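Local coordinates for protein OLD nuclease (Thermus scotoductus, PDB 6P74) that degrades linear and supercoiled double-stranded DNA as a metal-dependent 5'-to-3' exonuclease, nicks circular DNA, and hydrolyses ATP in a DNA-stimulated manner, at residues R134-D139 against G153-R158; A262-G267 against K300-I305. All blocks are in the same frame, centred on the assembly; numbering follows the deposited sequence.

Contact 1. Residues R134-D139 against G153-R158; sequences RVLFLD and GSILGR
L136 splits its two methyl groups over the first turn of the helix that starts at S154. L136 CD1 lies 3.7 Å from I155 CD1, while L136 CD2 is turned to S154 and comes 3.1 Å from S154 OG, a close approach of a methyl to a hydroxyl. A chi1 of -89° sets CG beside the backbone N, roughly anti to the carbonyl carbon, and carries the branch toward the helix, where the side chain meets that of I155 at about a right angle. L138, two residues on along the strand, adds a second leucine to the same isoleucine. L136 CD1 touches both the tip of the longer branch and CA of I155, and L138 CD1 rests 4.0 Å from I155 CB; no hydrogen bond crosses between the segments. R158 adds little, its CB 4.5 Å from L136 CD1; its guanidinium turns away to E268 (salt bridge) and K269 O. The axes of strand 135-138 and helix segment 154-158 approach to 9.1 Å, their N-to-C directions 130° apart. Within this chain the strand is an outermost one of the mixed ATPase sheet, pairing with strand 272-276; L138 and I155 also pack on helix 246-266, and helix 154-166 is the first helix of the inferred dimerization domain.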
loop_
_atom_site.group_PDB
_atom_site.type_symbol
_atom_site.label_atom_id
_atom_site.label_comp_id
_atom_site.label_asym_id
_atom_site.label_seq_id
_atom_site.Cartn_x
_atom_site.Cartn_y
_atom_site.Cartn_z
ATOM N N ARG A 134 19.927 -8.427 5.210
ATOM C CA ARG A 134 18.573 -7.991 5.530
ATOM C C ARG A 134 18.564 -6.650 6.255
ATOM O O ARG A 134 19.456 -6.325 7.046
ATOM C CB ARG A 134 17.853 -9.034 6.378
ATOM C CG ARG A 134 16.998 -9.950 5.538
ATOM C CD ARG A 134 16.504 -11.133 6.350
ATOM N NE ARG A 134 15.433 -10.751 7.264
ATOM C CZ ARG A 134 14.928 -11.548 8.202
ATOM N NH1 ARG A 134 15.408 -12.780 8.361
ATOM N NH2 ARG A 134 13.949 -11.116 8.985
ATOM N N VAL A 135 17.520 -5.876 5.995
ATOM C CA VAL A 135 17.408 -4.516 6.498
ATOM C C VAL A 135 16.243 -4.454 7.459
ATOM O O VAL A 135 15.233 -5.143 7.285
ATOM C CB VAL A 135 17.210 -3.502 5.360
ATOM C CG1 VAL A 135 18.343 -3.599 4.375
ATOM C CG2 VAL A 135 15.882 -3.756 4.675
ATOM N N LEU A 136 16.391 -3.629 8.485
ATOM C CA LEU A 136 15.247 -3.224 9.287
ATOM C C LEU A 136 14.484 -2.145 8.532
ATOM O O LEU A 136 15.070 -1.143 8.103
ATOM C CB LEU A 136 15.700 -2.703 10.647
ATOM C CG LEU A 136 15.837 -3.764 11.728
ATOM C CD1 LEU A 136 16.285 -3.122 13.021
ATOM C CD2 LEU A 136 14.500 -4.482 11.915
ATOM N N PHE A 137 13.187 -2.351 8.350
ATOM C CA PHE A 137 12.348 -1.366 7.680
ATOM C C PHE A 137 11.429 -0.695 8.698
ATOM O O PHE A 137 10.458 -1.297 9.160
ATOM C CB PHE A 137 11.543 -2.004 6.550
ATOM C CG PHE A 137 11.077 -1.004 5.531
ATOM C CD1 PHE A 137 10.044 -0.127 5.823
ATOM C CD2 PHE A 137 11.704 -0.901 4.302
ATOM C CE1 PHE A 137 9.618 0.808 4.904
ATOM C CE2 PHE A 137 11.277 0.030 3.376
ATOM C CZ PHE A 137 10.227 0.892 3.685
ATOM N N LEU A 138 11.719 0.553 9.036
ATOM C CA LEU A 138 10.832 1.348 9.888
ATOM C C LEU A 138 9.929 2.196 8.999
ATOM O O LEU A 138 10.263 3.326 8.639
ATOM C CB LEU A 138 11.631 2.221 10.835
ATOM C CG LEU A 138 11.831 1.688 12.239
ATOM C CD1 LEU A 138 12.455 0.309 12.157
ATOM C CD2 LEU A 138 12.704 2.653 13.023
ATOM N N ASP A 139 8.783 1.645 8.626
ATOM C CA ASP A 139 7.819 2.424 7.867
ATOM C C ASP A 139 6.831 3.046 8.845
ATOM O O ASP A 139 6.942 2.879 10.059
ATOM C CB ASP A 139 7.134 1.556 6.809
ATOM C CG ASP A 139 5.991 0.722 7.368
ATOM O OD1 ASP A 139 6.088 0.224 8.511
ATOM O OD2 ASP A 139 4.984 0.565 6.644
ATOM N N GLY A 153 8.330 -4.786 16.986
ATOM C CA GLY A 153 8.802 -5.106 15.652
ATOM C C GLY A 153 10.178 -5.719 15.740
ATOM O O GLY A 153 10.772 -5.825 16.819
ATOM N N SER A 154 10.682 -6.133 14.579
ATOM C CA SER A 154 12.043 -6.650 14.524
ATOM C C SER A 154 13.059 -5.629 15.026
ATOM O O SER A 154 14.201 -5.997 15.329
ATOM C CB SER A 154 12.375 -7.085 13.095
ATOM O OG SER A 154 11.892 -6.145 12.152
ATOM N N ILE A 155 12.656 -4.357 15.143
ATOM C CA ILE A 155 13.546 -3.321 15.664
ATOM C C ILE A 155 13.821 -3.539 17.152
ATOM O O ILE A 155 14.978 -3.557 17.596
ATOM C CB ILE A 155 12.946 -1.928 15.401
ATOM C CG1 ILE A 155 13.761 -0.856 16.121
ATOM C CG2 ILE A 155 11.479 -1.886 15.826
ATOM C CD1 ILE A 155 15.218 -0.845 15.729
ATOM N N LEU A 156 12.765 -3.689 17.950
ATOM C CA LEU A 156 12.960 -4.000 19.359
ATOM C C LEU A 156 13.601 -5.373 19.523
ATOM O O LEU A 156 14.485 -5.562 20.368
ATOM C CB LEU A 156 11.622 -3.930 20.088
ATOM C CG LEU A 156 11.677 -4.013 21.609
ATOM C CD1 LEU A 156 12.574 -2.908 22.201
ATOM C CD2 LEU A 156 10.263 -3.901 22.128
ATOM N N GLY A 157 13.182 -6.338 18.697
ATOM C CA GLY A 157 13.796 -7.657 18.732
ATOM C C GLY A 157 15.303 -7.611 18.582
ATOM O O GLY A 157 16.030 -8.320 19.285
ATOM N N ARG A 158 15.800 -6.778 17.666
ATOM C CA ARG A 158 17.248 -6.694 17.525
ATOM C C ARG A 158 17.873 -6.069 18.767
ATOM O O ARG A 158 18.988 -6.443 19.153
ATOM C CB ARG A 158 17.607 -5.931 16.244
ATOM C CG ARG A 158 19.087 -5.626 16.054
ATOM C CD ARG A 158 19.947 -6.895 16.045
ATOM N NE ARG A 158 21.386 -6.599 16.075
ATOM C CZ ARG A 158 22.093 -6.344 17.183
ATOM N NH1 ARG A 158 21.507 -6.334 18.381
ATOM N NH2 ARG A 158 23.396 -6.093 17.098
#

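Contact 2. Residues A262-G267 against K300-I305; sequences AFRQLG and KDQCQI
Q302 reaches across to the end of helix 246-266 and binds a backbone carbonyl there: its NE2 donates to F263 O at 2.9 Å. With CG anti to the backbone N (chi1 178°) and the chain extended beyond it, the amide is carried straight out to the helix. The bond is bent, 131° at the hydrogen, and the donor stands above the carbonyl plane, 56° out of it. F263 O also accepts from G267 N, 2.9 Å away, so one oxygen serves both the last turn of the helix and the incoming glutamine. NE2 has a second acceptor in E268 O, and the amide thereby bridges the end of the helix and the loop that follows. The glutamine thus joins the C-terminus of helix 246-266, where G267 leaves helical geometry with positive phi, to the turn before strand 304-308 of the ATPase sheet; D301 ends helix 284-299 in a Schellman motif. Q302 OE1 is buried beside R264, 3.8 Å from R264 CA, and has no polar partner. K300 lays its NZ against the aliphatic part of R264, 3.8 Å from R264 CG, the two chains crossing at about a right angle. R264 NE and K300 NZ are 5.3 Å apart; the guanidinium forms a salt bridge with E261 but also lies close to that of R292, and E296 is a long, weak ion-pair partner of both R264 and K300.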
loop_
_atom_site.group_PDB
_atom_site.type_symbol
_atom_site.label_atom_id
_atom_site.label_comp_id
_atom_site.label_asym_id
_atom_site.label_seq_id
_atom_site.Cartn_x
_atom_site.Cartn_y
_atom_site.Cartn_z
ATOM N N ALA A 262 19.125 3.607 22.906
ATOM C CA ALA A 262 19.649 2.428 23.590
ATOM C C ALA A 262 20.658 1.686 22.706
ATOM O O ALA A 262 21.707 1.246 23.191
ATOM C CB ALA A 262 18.509 1.506 24.016
ATOM N N PHE A 263 20.376 1.563 21.403
ATOM C CA PHE A 263 21.342 0.965 20.479
ATOM C C PHE A 263 22.701 1.636 20.581
ATOM O O PHE A 263 23.736 0.968 20.644
ATOM C CB PHE A 263 20.841 1.066 19.044
ATOM C CG PHE A 263 19.923 -0.047 18.635
ATOM C CD1 PHE A 263 20.253 -1.361 18.872
ATOM C CD2 PHE A 263 18.735 0.230 17.980
ATOM C CE1 PHE A 263 19.405 -2.379 18.478
ATOM C CE2 PHE A 263 17.884 -0.784 17.597
ATOM C CZ PHE A 263 18.218 -2.083 17.844
ATOM N N ARG A 264 22.719 2.969 20.567
ATOM C CA ARG A 264 23.992 3.678 20.541
ATOM C C ARG A 264 24.785 3.420 21.809
ATOM O O ARG A 264 26.015 3.289 21.765
ATOM C CB ARG A 264 23.770 5.176 20.347
ATOM C CG ARG A 264 25.034 5.903 19.956
ATOM C CD ARG A 264 25.432 6.865 21.025
ATOM N NE ARG A 264 24.423 7.901 21.159
ATOM C CZ ARG A 264 24.298 8.683 22.223
ATOM N NH1 ARG A 264 25.120 8.539 23.262
ATOM N NH2 ARG A 264 23.343 9.610 22.248
ATOM N N GLN A 265 24.093 3.355 22.952
ATOM C CA GLN A 265 24.756 3.025 24.206
ATOM C C GLN A 265 25.183 1.567 24.259
ATOM O O GLN A 265 26.212 1.258 24.867
ATOM C CB GLN A 265 23.849 3.335 25.389
ATOM C CG GLN A 265 23.408 4.772 25.440
ATOM C CD GLN A 265 22.920 5.153 26.813
ATOM O OE1 GLN A 265 23.182 4.447 27.792
ATOM N NE2 GLN A 265 22.195 6.264 26.899
ATOM N N LEU A 266 24.407 0.655 23.662
ATOM C CA LEU A 266 24.784 -0.757 23.681
ATOM C C LEU A 266 25.940 -1.045 22.737
ATOM O O LEU A 266 26.615 -2.068 22.893
ATOM C CB LEU A 266 23.588 -1.647 23.327
ATOM C CG LEU A 266 22.628 -2.008 24.471
ATOM C CD1 LEU A 266 23.344 -2.749 25.602
ATOM C CD2 LEU A 266 21.887 -0.776 25.018
ATOM N N GLY A 267 26.184 -0.160 21.771
ATOM C CA GLY A 267 27.364 -0.228 20.944
ATOM C C GLY A 267 27.385 -1.328 19.914
ATOM O O GLY A 267 28.281 -1.330 19.065
ATOM N N LYS A 300 30.297 6.517 13.204
ATOM C CA LYS A 300 30.955 5.507 14.019
ATOM C C LYS A 300 30.897 4.120 13.389
ATOM O O LYS A 300 31.488 3.189 13.935
ATOM C CB LYS A 300 30.297 5.502 15.407
ATOM C CG LYS A 300 30.838 4.509 16.391
ATOM C CD LYS A 300 29.896 4.331 17.587
ATOM C CE LYS A 300 29.745 5.606 18.409
ATOM N NZ LYS A 300 28.794 5.393 19.541
ATOM N N ASP A 301 30.187 3.954 12.273
ATOM C CA ASP A 301 30.139 2.687 11.540
ATOM C C ASP A 301 29.342 1.612 12.274
ATOM O O ASP A 301 29.539 0.413 12.053
ATOM C CB ASP A 301 31.543 2.174 11.227
ATOM C CG ASP A 301 31.759 1.981 9.749
ATOM O OD1 ASP A 301 30.746 1.755 9.047
ATOM O OD2 ASP A 301 32.923 2.052 9.289
ATOM N N GLN A 302 28.429 2.038 13.136
ATOM C CA GLN A 302 27.595 1.138 13.910
ATOM C C GLN A 302 26.327 0.728 13.181
ATOM O O GLN A 302 25.646 -0.205 13.617
ATOM C CB GLN A 302 27.225 1.804 15.239
ATOM C CG GLN A 302 26.315 0.980 16.111
ATOM C CD GLN A 302 26.046 1.659 17.438
ATOM O OE1 GLN A 302 26.340 2.847 17.614
ATOM N NE2 GLN A 302 25.504 0.906 18.388
ATOM N N CYS A 303 25.982 1.410 12.097
ATOM C CA CYS A 303 24.853 1.014 11.271
ATOM C C CYS A 303 24.889 1.847 10.001
ATOM O O CYS A 303 25.698 2.769 9.856
ATOM C CB CYS A 303 23.526 1.211 11.999
ATOM S SG CYS A 303 23.156 2.942 12.227
ATOM N N GLN A 304 23.999 1.509 9.081
ATOM C CA GLN A 304 23.745 2.307 7.899
ATOM C C GLN A 304 22.283 2.727 7.936
ATOM O O GLN A 304 21.410 1.888 8.178
ATOM C CB GLN A 304 24.066 1.512 6.630
ATOM C CG GLN A 304 23.460 2.114 5.372
ATOM C CD GLN A 304 23.729 1.279 4.140
ATOM O OE1 GLN A 304 23.591 0.047 4.171
ATOM N NE2 GLN A 304 24.114 1.943 3.037
ATOM N N ILE A 305 22.015 4.019 7.727
ATOM C CA ILE A 305 20.650 4.556 7.764
ATOM C C ILE A 305 20.285 5.063 6.379
ATOM O O ILE A 305 20.970 5.933 5.823
ATOM C CB ILE A 305 20.491 5.684 8.802
ATOM C CG1 ILE A 305 20.944 5.226 10.179
ATOM C CG2 ILE A 305 19.038 6.115 8.893
ATOM C CD1 ILE A 305 20.018 4.185 10.774
#

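Overall arrangement
Contacts 1 and 2 are successive along the chain but adjoin in space, their centres about 14 Å apart. They meet through F263: F263 CE2 lies 3.3 Å from I155 CD1, and F263 CE1 packs 4.0 Å from R158 C. One residue therefore offers its carbonyl oxygen to contact 2 and its ring to the helix of contact 1. Both contacts reach the same mixed sheet, whose strands 135-138 and 304-308 are separated by strand 272-276. E268 also ties them, its carboxylate pairing with R158 and its backbone oxygen accepting from Q302. Neither contact lies at the inferred ATP site or the metal-binding residues of the Toprim domain.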